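Local coordinates for DUF3829 domain-containing protein (PDB 3RH3) that is of unknown function but is an all-helical protein, probably a lipoprotein, with DUF6845 and DUF3829-like C-terminal regions, at residues N179-K184 against Q237-K242; R96-D101 against Y126-E131; K230-D235 against E255-G260. One frame throughout, in Å; residues are numbered along the deposited sequence.

Overall arrangement
The three contacts sample both halves of this chain. Contact 2 pairs helices 79-111 and 115-154 in the DUF6845 part, whereas contacts 1 and 3 lie in the DUF3829-like C-terminal part and share helix 216-240. Contacts 1 and 3 have centres 13 Å apart and alternate along the chain: helix 216-240 meets helix 247-257 in contact 3 and, a turn later, the end of helix 161-181 in contact 1. Contacts 1 and 2 lie 20 Å apart between centres, yet R183 NH1 packs 4.2 Å from V130 CG1. A 1,2-ethanediol, probably from crystallisation, lies between them, weakly bonded to N179 and about 4 Å from the S129 side chain. Contacts 2 and 3 are about 17 Å apart between nearest atoms.

Contact 1 (N179-K184 against Q237-K242); sequences NLYSRK and QKARSK. With EDO (1,2-ethanediol), chain E.
Y181 and A239 meet where the C-terminal ends of helices 161-181 and 216-240 come together in the helical bundle of the DUF3829-like C-terminal region. The phenol reaches across because CG of Y181 lies anti to its backbone N (chi1 179°), carrying the ring out toward the other helix. It meets the A239 methyl obliquely, with Y181 CE1 3.9 Å from A239 CB. M253 of helix 247-257 touches both side chains, so a third helix packs against both partners.

The polar end of the ring is held in two ways. Y181 OH receives a hydrogen bond from the backbone N of S246, and it donates to a water in the ring plane, 2.6 Å from the water oxygen. The chain of R240 leads away from the tyrosine to a salt bridge with D193.

On the far side of helix 161-181, N179 bonds through its amide to S133 and Q137 of helix 115-154. Its OD1 also accepts a weak bond from O2 of the ethanediol. S182 OG turns back to N179 O, 2.9 Å away. Across the contact itself, the same water at the edge of the phenol completes the bridge by donating to A239 O, its oxygen 2.6 Å from that carbonyl.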
loop_
_atom_site.group_PDB
_atom_site.type_symbol
_atom_site.label_atom_id
_atom_site.label_comp_id
_atom_site.label_asym_id
_atom_site.label_seq_id
_atom_site.Cartn_x
_atom_site.Cartn_y
_atom_site.Cartn_z
ATOM N N ASN A 179 -2.870 -4.076 -0.610
ATOM C CA ASN A 179 -1.557 -4.692 -0.419
ATOM C C ASN A 179 -1.688 -6.111 0.152
ATOM O O ASN A 179 -1.015 -7.024 -0.330
ATOM C CB ASN A 179 -0.672 -3.838 0.492
ATOM C CG ASN A 179 0.752 -4.330 0.574
ATOM O OD1 ASN A 179 1.378 -4.690 -0.420
ATOM N ND2 ASN A 179 1.273 -4.429 1.765
ATOM N N LEU A 180 -2.570 -6.295 1.138
ATOM C CA LEU A 180 -2.819 -7.603 1.745
ATOM C C LEU A 180 -3.492 -8.549 0.767
ATOM O O LEU A 180 -3.174 -9.741 0.741
ATOM C CB LEU A 180 -3.661 -7.469 3.023
ATOM C CG LEU A 180 -2.918 -6.805 4.205
ATOM C CD1 LEU A 180 -3.903 -6.256 5.243
ATOM C CD2 LEU A 180 -1.869 -7.744 4.809
ATOM N N TYR A 181 -4.412 -8.014 -0.059
ATOM C CA TYR A 181 -5.089 -8.812 -1.054
ATOM C C TYR A 181 -4.128 -9.221 -2.191
ATOM O O TYR A 181 -4.168 -10.382 -2.612
ATOM C CB TYR A 181 -6.302 -8.064 -1.618
ATOM C CG TYR A 181 -7.007 -8.877 -2.674
ATOM C CD1 TYR A 181 -7.863 -9.924 -2.322
ATOM C CD2 TYR A 181 -6.745 -8.675 -4.028
ATOM C CE1 TYR A 181 -8.391 -10.775 -3.282
ATOM C CE2 TYR A 181 -7.320 -9.485 -5.003
ATOM C CZ TYR A 181 -8.167 -10.517 -4.626
ATOM O OH TYR A 181 -8.681 -11.348 -5.588
ATOM N N SER A 182 -3.291 -8.279 -2.672
ATOM C CA SER A 182 -2.367 -8.410 -3.812
ATOM C C SER A 182 -1.323 -9.554 -3.722
ATOM O O SER A 182 -0.510 -9.694 -4.623
ATOM C CB SER A 182 -1.610 -7.095 -4.000
ATOM O OG SER A 182 -0.446 -6.959 -3.191
ATOM N N ARG A 183 -1.293 -10.304 -2.637
ATOM C CA ARG A 183 -0.306 -11.344 -2.413
ATOM C C ARG A 183 -0.746 -12.635 -3.082
ATOM O O ARG A 183 -1.429 -13.470 -2.484
ATOM C CB ARG A 183 -0.062 -11.542 -0.906
ATOM C CG ARG A 183 0.437 -10.287 -0.231
ATOM C CD ARG A 183 0.426 -10.385 1.265
ATOM N NE ARG A 183 0.876 -9.110 1.802
ATOM C CZ ARG A 183 1.247 -8.890 3.053
ATOM N NH1 ARG A 183 1.219 -9.875 3.944
ATOM N NH2 ARG A 183 1.662 -7.686 3.423
ATOM N N LYS A 184 -0.380 -12.763 -4.349
ATOM C CA LYS A 184 -0.638 -13.930 -5.174
ATOM C C LYS A 184 -0.067 -15.161 -4.472
ATOM O O LYS A 184 1.050 -15.115 -3.972
ATOM C CB LYS A 184 -0.009 -13.702 -6.548
ATOM C CG LYS A 184 -0.103 -14.839 -7.518
ATOM C CD LYS A 184 0.242 -14.338 -8.909
ATOM C CE LYS A 184 0.592 -15.485 -9.817
ATOM N NZ LYS A 184 -0.586 -16.333 -10.112
ATOM N N GLN A 237 -15.048 -7.447 -0.111
ATOM C CA GLN A 237 -15.650 -8.571 0.638
ATOM C C GLN A 237 -15.830 -9.785 -0.259
ATOM O O GLN A 237 -15.531 -10.900 0.159
ATOM C CB GLN A 237 -17.010 -8.197 1.211
ATOM C CG GLN A 237 -16.998 -7.710 2.625
ATOM C CD GLN A 237 -18.336 -7.963 3.277
ATOM O OE1 GLN A 237 -18.495 -8.887 4.067
ATOM N NE2 GLN A 237 -19.327 -7.151 2.959
ATOM N N LYS A 238 -16.323 -9.542 -1.499
ATOM C CA LYS A 238 -16.578 -10.549 -2.521
ATOM C C LYS A 238 -15.272 -11.168 -2.988
ATOM O O LYS A 238 -15.201 -12.383 -3.123
ATOM C CB LYS A 238 -17.347 -9.935 -3.720
ATOM C CG LYS A 238 -17.711 -10.948 -4.827
ATOM C CD LYS A 238 -17.850 -10.295 -6.201
ATOM C CE LYS A 238 -17.385 -11.203 -7.318
ATOM N NZ LYS A 238 -16.744 -10.445 -8.439
ATOM N N ALA A 239 -14.265 -10.339 -3.287
ATOM C CA ALA A 239 -12.963 -10.827 -3.746
ATOM C C ALA A 239 -12.304 -11.712 -2.672
ATOM O O ALA A 239 -11.831 -12.805 -2.963
ATOM C CB ALA A 239 -12.049 -9.648 -4.086
ATOM N N ARG A 240 -12.306 -11.237 -1.437
ATOM C CA ARG A 240 -11.703 -11.890 -0.282
ATOM C C ARG A 240 -12.432 -13.236 0.087
ATOM O O ARG A 240 -11.787 -14.186 0.572
ATOM C CB ARG A 240 -11.687 -10.883 0.909
ATOM C CG ARG A 240 -12.151 -11.420 2.286
ATOM C CD ARG A 240 -10.955 -11.929 2.974
ATOM N NE ARG A 240 -11.173 -12.535 4.283
ATOM C CZ ARG A 240 -11.116 -13.837 4.521
ATOM N NH1 ARG A 240 -11.066 -14.705 3.512
ATOM N NH2 ARG A 240 -11.116 -14.287 5.770
ATOM N N SER A 241 -13.752 -13.309 -0.151
ATOM C CA SER A 241 -14.542 -14.509 0.148
ATOM C C SER A 241 -14.120 -15.732 -0.668
ATOM O O SER A 241 -14.453 -16.851 -0.295
ATOM C CB SER A 241 -16.019 -14.233 -0.100
ATOM O OG SER A 241 -16.535 -13.603 1.061
ATOM N N LYS A 242 -13.382 -15.522 -1.775
ATOM C CA LYS A 242 -12.956 -16.612 -2.660
ATOM C C LYS A 242 -11.805 -17.392 -2.036
ATOM O O LYS A 242 -11.476 -18.475 -2.512
ATOM C CB LYS A 242 -12.581 -16.075 -4.049
ATOM C CG LYS A 242 -13.639 -15.134 -4.640
ATOM C CD LYS A 242 -14.445 -15.766 -5.747
ATOM C CE LYS A 242 -15.023 -14.727 -6.689
ATOM N NZ LYS A 242 -13.976 -14.113 -7.558
HETATM C C1 EDO E . 4.618 -7.338 -4.108
HETATM O O1 EDO E . 5.127 -8.543 -3.515
HETATM C C2 EDO E . 4.679 -6.148 -3.154
HETATM O O2 EDO E . 3.343 -5.755 -2.796
HETATM O O HOH W 1 -10.243 -13.403 -4.991
#

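Contact 2 (R96-D101 against Y126-E131); sequences RTQFYD and YKLSVE
L128 packs against Q98 and F99 in an apolar, largely buried contact between two consecutive, roughly antiparallel helices, 79-111 and 115-154, which form a helical hairpin in the DUF6845 region. The axes of segments 96-101 and 126-131 approach to 9.4 Å, with an angle of 150° between their N-to-C directions, and no hydrogen bond crosses between the two segments. Shape and apolar surface therefore carry the interaction.

The two methyls of L128 divide the work. CD1 lies against the base of Q98, 3.8 Å from Q98 CB, and also reaches the backbone N of F99. CD2 lies over one face of the Q98 amide, 3.8 Å from Q98 NE2. The glutamine chain, extended beyond CG, crosses the leucine at about a right angle and covers it on the solvent side of the contact. V95 and N102, one turn before and after this pair on helix 79-111, also touch L128.

F99 works on the inner side. Its CG stands anti to the backbone N (chi1 -175°), which sends the ring past L128 in the opposite direction to the leucine chain. L128 CB then lies at the ring edge, near its plane, 4.2 Å from F99 CD1. Beyond it, F99 CE1 meets the CB of S129 obliquely at 4.0 Å. Helix 35-46 covers this side, with V41 against F99 and both I38 and L42 against S129.

The serine presents its carbon to the phenylalanine while its hydroxyl serves its own helix: S129 OG donates to Y126 O at 2.6 Å, tilted 31° from the carbonyl plane.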
loop_
_atom_site.group_PDB
_atom_site.type_symbol
_atom_site.label_atom_id
_atom_site.label_comp_id
_atom_site.label_asym_id
_atom_site.label_seq_id
_atom_site.Cartn_x
_atom_site.Cartn_y
_atom_site.Cartn_z
ATOM N N ARG A 96 13.826 -7.963 -2.984
ATOM C CA ARG A 96 13.514 -7.647 -4.382
ATOM C C ARG A 96 14.608 -8.175 -5.314
ATOM O O ARG A 96 14.292 -8.753 -6.353
ATOM C CB ARG A 96 13.334 -6.143 -4.585
ATOM C CG ARG A 96 12.897 -5.785 -5.988
ATOM C CD ARG A 96 12.769 -4.295 -6.139
ATOM N NE ARG A 96 12.270 -3.943 -7.462
ATOM C CZ ARG A 96 13.048 -3.630 -8.491
ATOM N NH1 ARG A 96 14.368 -3.615 -8.353
ATOM N NH2 ARG A 96 12.512 -3.323 -9.664
ATOM N N THR A 97 15.885 -7.981 -4.935
ATOM C CA THR A 97 17.042 -8.440 -5.703
ATOM C C THR A 97 17.017 -9.965 -5.787
ATOM O O THR A 97 17.170 -10.487 -6.890
ATOM C CB THR A 97 18.346 -7.896 -5.106
ATOM O OG1 THR A 97 18.287 -6.470 -5.130
ATOM C CG2 THR A 97 19.576 -8.361 -5.867
ATOM N N GLN A 98 16.795 -10.668 -4.644
ATOM C CA GLN A 98 16.687 -12.134 -4.584
ATOM C C GLN A 98 15.582 -12.634 -5.515
ATOM O O GLN A 98 15.787 -13.610 -6.236
ATOM C CB GLN A 98 16.383 -12.607 -3.155
ATOM C CG GLN A 98 17.586 -12.722 -2.235
ATOM C CD GLN A 98 17.173 -13.209 -0.863
ATOM O OE1 GLN A 98 17.160 -12.450 0.117
ATOM N NE2 GLN A 98 16.806 -14.484 -0.764
ATOM N N PHE A 99 14.417 -11.953 -5.505
ATOM C CA PHE A 99 13.252 -12.287 -6.324
ATOM C C PHE A 99 13.592 -12.245 -7.822
ATOM O O PHE A 99 13.373 -13.240 -8.523
ATOM C CB PHE A 99 12.077 -11.341 -6.014
ATOM C CG PHE A 99 10.788 -11.677 -6.730
ATOM C CD1 PHE A 99 9.882 -12.578 -6.179
ATOM C CD2 PHE A 99 10.469 -11.073 -7.943
ATOM C CE1 PHE A 99 8.686 -12.883 -6.835
ATOM C CE2 PHE A 99 9.277 -11.378 -8.599
ATOM C CZ PHE A 99 8.393 -12.287 -8.045
ATOM N N TYR A 100 14.144 -11.106 -8.301
ATOM C CA TYR A 100 14.470 -10.957 -9.717
ATOM C C TYR A 100 15.679 -11.780 -10.139
ATOM O O TYR A 100 15.727 -12.164 -11.310
ATOM C CB TYR A 100 14.637 -9.495 -10.101
ATOM C CG TYR A 100 13.293 -8.823 -10.229
ATOM C CD1 TYR A 100 12.486 -9.040 -11.343
ATOM C CD2 TYR A 100 12.797 -8.013 -9.212
ATOM C CE1 TYR A 100 11.244 -8.430 -11.462
ATOM C CE2 TYR A 100 11.558 -7.396 -9.322
ATOM C CZ TYR A 100 10.785 -7.610 -10.447
ATOM O OH TYR A 100 9.566 -7.006 -10.561
ATOM N N ASP A 101 16.620 -12.087 -9.197
ATOM C CA ASP A 101 17.774 -12.961 -9.459
ATOM C C ASP A 101 17.277 -14.383 -9.686
ATOM O O ASP A 101 17.728 -15.053 -10.623
ATOM C CB ASP A 101 18.786 -12.933 -8.299
ATOM N N TYR A 126 7.585 -17.224 -4.254
ATOM C CA TYR A 126 6.293 -17.041 -3.581
ATOM C C TYR A 126 6.515 -16.439 -2.188
ATOM O O TYR A 126 5.859 -15.460 -1.826
ATOM C CB TYR A 126 5.538 -18.373 -3.435
ATOM C CG TYR A 126 4.826 -18.897 -4.657
ATOM C CD1 TYR A 126 4.080 -18.047 -5.475
ATOM C CD2 TYR A 126 4.781 -20.263 -4.920
ATOM C CE1 TYR A 126 3.362 -18.540 -6.565
ATOM C CE2 TYR A 126 4.050 -20.769 -5.992
ATOM C CZ TYR A 126 3.357 -19.902 -6.819
ATOM O OH TYR A 126 2.674 -20.410 -7.881
ATOM N N LYS A 127 7.462 -17.019 -1.417
ATOM C CA LYS A 127 7.825 -16.539 -0.083
ATOM C C LYS A 127 8.419 -15.111 -0.154
ATOM O O LYS A 127 8.041 -14.248 0.643
ATOM C CB LYS A 127 8.816 -17.505 0.581
ATOM N N LEU A 128 9.295 -14.852 -1.139
ATOM C CA LEU A 128 9.928 -13.533 -1.290
ATOM C C LEU A 128 8.923 -12.438 -1.654
ATOM O O LEU A 128 9.060 -11.321 -1.159
ATOM C CB LEU A 128 11.074 -13.558 -2.308
ATOM C CG LEU A 128 12.338 -14.307 -1.852
ATOM C CD1 LEU A 128 13.201 -14.664 -3.031
ATOM C CD2 LEU A 128 13.135 -13.512 -0.829
ATOM N N SER A 129 7.895 -12.762 -2.475
ATOM C CA SER A 129 6.874 -11.792 -2.872
ATOM C C SER A 129 6.063 -11.310 -1.661
ATOM O O SER A 129 5.693 -10.149 -1.607
ATOM C CB SER A 129 5.951 -12.382 -3.935
ATOM O OG SER A 129 5.213 -13.500 -3.471
ATOM N N VAL A 130 5.823 -12.199 -0.686
ATOM C CA VAL A 130 5.085 -11.872 0.536
ATOM C C VAL A 130 5.969 -10.979 1.410
ATOM O O VAL A 130 5.505 -9.943 1.888
ATOM C CB VAL A 130 4.590 -13.149 1.269
ATOM C CG1 VAL A 130 3.948 -12.806 2.610
ATOM C CG2 VAL A 130 3.596 -13.905 0.395
ATOM N N GLU A 131 7.253 -11.352 1.557
ATOM C CA GLU A 131 8.260 -10.575 2.304
ATOM C C GLU A 131 8.349 -9.145 1.751
ATOM O O GLU A 131 8.267 -8.191 2.527
ATOM C CB GLU A 131 9.632 -11.258 2.251
ATOM C CG GLU A 131 9.719 -12.513 3.101
ATOM C CD GLU A 131 11.127 -13.001 3.378
ATOM O OE1 GLU A 131 11.896 -12.263 4.036
ATOM O OE2 GLU A 131 11.449 -14.141 2.975
#

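Contact 3 (K230-D235 against E255-G260); sequences KSFMND and EAYEYG
Y257 carries this contact between helices 216-240 and 247-257, laying its ring along the flank of the former so that F232 meets a face and D235 meets the hydroxyl end.

The aromatic interaction is a T-shaped pair. The edge of F232 points at the face of Y257, with ring centroids 5.4 Å apart and planes at 86°. The nearest ring atoms are F232 CD1 and Y257 CD2, separated by 3.7 Å. Nearer the backbone, F232 CB sits almost centrally over the same face of the tyrosine, 3.8 Å from its centroid and 10° off the ring normal, in a CH-pi contact. The methyl of A256, the preceding residue, lies over the opposite face, offset toward the rim, so the phenol has its own helix on one side and its neighbour on the other. F232 places its ring here with CG anti to the backbone N (chi1 167°); farther in, V174, I177 and M178 of helix 161-181 pack against it.

The polar interaction is a single hydrogen bond, donated by Y257 OH to D235 OD2 at 2.7 Å. The oxygen is reached from well above the carboxylate plane, although it lies in the plane of the tyrosine ring. The hydroxyl is also packed against S231, with S231 CB 3.4 Å from Y257 OH.

S231, F232 and D235 thus form one receiving surface spanning about a turn of helix 216-240. Here Y257, held by its face and its hydroxyl, joins helix 247-257 to helix 216-240 in the DUF3829-like C-terminal helical bundle.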
loop_
_atom_site.group_PDB
_atom_site.type_symbol
_atom_site.label_atom_id
_atom_site.label_comp_id
_atom_site.label_asym_id
_atom_site.label_seq_id
_atom_site.Cartn_x
_atom_site.Cartn_y
_atom_site.Cartn_z
ATOM N N LYS A 230 -17.588 2.503 0.396
ATOM C CA LYS A 230 -18.579 1.415 0.580
ATOM C C LYS A 230 -18.565 0.483 -0.630
ATOM O O LYS A 230 -18.633 -0.712 -0.451
ATOM C CB LYS A 230 -20.003 1.943 0.815
ATOM C CG LYS A 230 -20.152 2.859 2.015
ATOM C CD LYS A 230 -21.410 3.729 1.945
ATOM C CE LYS A 230 -21.217 5.008 2.721
ATOM N NZ LYS A 230 -22.251 6.028 2.411
ATOM N N SER A 231 -18.408 1.025 -1.858
ATOM C CA SER A 231 -18.347 0.211 -3.081
ATOM C C SER A 231 -17.120 -0.647 -3.070
ATOM O O SER A 231 -17.188 -1.816 -3.423
ATOM C CB SER A 231 -18.348 1.093 -4.324
ATOM O OG SER A 231 -19.678 1.518 -4.511
ATOM N N PHE A 232 -15.994 -0.068 -2.646
ATOM C CA PHE A 232 -14.718 -0.773 -2.536
ATOM C C PHE A 232 -14.873 -1.921 -1.568
ATOM O O PHE A 232 -14.450 -3.042 -1.841
ATOM C CB PHE A 232 -13.555 0.169 -2.106
ATOM C CG PHE A 232 -12.346 -0.631 -1.704
ATOM C CD1 PHE A 232 -11.535 -1.226 -2.667
ATOM C CD2 PHE A 232 -12.097 -0.918 -0.360
ATOM C CE1 PHE A 232 -10.455 -2.040 -2.290
ATOM C CE2 PHE A 232 -11.024 -1.745 0.011
ATOM C CZ PHE A 232 -10.218 -2.305 -0.958
HETATM N N MSE A 233 -15.471 -1.633 -0.441
HETATM C CA MSE A 233 -15.709 -2.608 0.622
HETATM C C MSE A 233 -16.596 -3.794 0.173
HETATM O O MSE A 233 -16.309 -4.932 0.554
HETATM C CB MSE A 233 -16.321 -1.910 1.847
HETATM C CG MSE A 233 -15.254 -1.153 2.632
HETATM SE SE MSE A 233 -15.968 -0.257 4.187
HETATM C CE MSE A 233 -15.706 -1.556 5.437
ATOM N N ASN A 234 -17.616 -3.529 -0.668
ATOM C CA ASN A 234 -18.479 -4.565 -1.213
ATOM C C ASN A 234 -17.694 -5.442 -2.187
ATOM O O ASN A 234 -17.815 -6.673 -2.145
ATOM C CB ASN A 234 -19.710 -3.942 -1.907
ATOM C CG ASN A 234 -20.683 -3.301 -0.939
ATOM O OD1 ASN A 234 -20.789 -3.672 0.230
ATOM N ND2 ASN A 234 -21.434 -2.332 -1.409
ATOM N N ASP A 235 -16.876 -4.801 -3.037
ATOM C CA ASP A 235 -16.049 -5.489 -4.028
ATOM C C ASP A 235 -14.956 -6.314 -3.324
ATOM O O ASP A 235 -14.731 -7.459 -3.702
ATOM C CB ASP A 235 -15.425 -4.478 -5.010
ATOM C CG ASP A 235 -16.400 -3.731 -5.915
ATOM O OD1 ASP A 235 -17.644 -3.922 -5.760
ATOM O OD2 ASP A 235 -15.928 -2.980 -6.802
ATOM N N GLU A 255 -8.123 -0.840 -10.991
ATOM C CA GLU A 255 -8.594 0.103 -12.022
ATOM C C GLU A 255 -9.764 0.945 -11.518
ATOM O O GLU A 255 -9.743 2.155 -11.711
ATOM C CB GLU A 255 -8.998 -0.624 -13.306
ATOM C CG GLU A 255 -7.820 -1.202 -14.072
ATOM C CD GLU A 255 -8.200 -2.054 -15.269
ATOM O OE1 GLU A 255 -9.368 -1.972 -15.719
ATOM O OE2 GLU A 255 -7.328 -2.806 -15.760
ATOM N N ALA A 256 -10.728 0.313 -10.805
ATOM C CA ALA A 256 -11.928 0.974 -10.304
ATOM C C ALA A 256 -11.670 1.980 -9.189
ATOM O O ALA A 256 -12.458 2.918 -9.036
ATOM C CB ALA A 256 -12.927 -0.065 -9.812
ATOM N N TYR A 257 -10.619 1.788 -8.390
ATOM C CA TYR A 257 -10.408 2.619 -7.204
ATOM C C TYR A 257 -9.118 3.443 -7.177
ATOM O O TYR A 257 -8.977 4.296 -6.301
ATOM C CB TYR A 257 -10.508 1.727 -5.961
ATOM C CG TYR A 257 -11.894 1.123 -5.882
ATOM C CD1 TYR A 257 -13.008 1.920 -5.631
ATOM C CD2 TYR A 257 -12.106 -0.225 -6.153
ATOM C CE1 TYR A 257 -14.300 1.393 -5.674
ATOM C CE2 TYR A 257 -13.389 -0.773 -6.144
ATOM C CZ TYR A 257 -14.486 0.047 -5.937
ATOM O OH TYR A 257 -15.758 -0.470 -5.940
ATOM N N GLU A 258 -8.243 3.258 -8.163
ATOM C CA GLU A 258 -6.986 3.991 -8.355
ATOM C C GLU A 258 -7.162 5.517 -8.155
ATOM O O GLU A 258 -6.459 6.121 -7.360
ATOM C CB GLU A 258 -6.489 3.714 -9.814
ATOM C CG GLU A 258 -4.997 3.895 -10.053
ATOM C CD GLU A 258 -4.464 3.453 -11.411
ATOM O OE1 GLU A 258 -5.136 2.643 -12.096
ATOM O OE2 GLU A 258 -3.349 3.898 -11.776
ATOM N N TYR A 259 -8.077 6.138 -8.901
ATOM C CA TYR A 259 -8.259 7.586 -8.899
ATOM C C TYR A 259 -9.228 8.085 -7.825
ATOM O O TYR A 259 -9.013 9.176 -7.294
ATOM C CB TYR A 259 -8.656 8.077 -10.296
ATOM C CG TYR A 259 -7.527 7.829 -11.274
ATOM C CD1 TYR A 259 -6.421 8.678 -11.323
ATOM C CD2 TYR A 259 -7.506 6.685 -12.072
ATOM C CE1 TYR A 259 -5.336 8.406 -12.155
ATOM C CE2 TYR A 259 -6.415 6.395 -12.894
ATOM C CZ TYR A 259 -5.330 7.258 -12.930
ATOM O OH TYR A 259 -4.233 6.968 -13.713
ATOM N N GLY A 260 -10.243 7.292 -7.499
ATOM C CA GLY A 260 -11.207 7.659 -6.476
ATOM C C GLY A 260 -10.673 7.538 -5.066
ATOM O O GLY A 260 -11.017 8.361 -4.209
#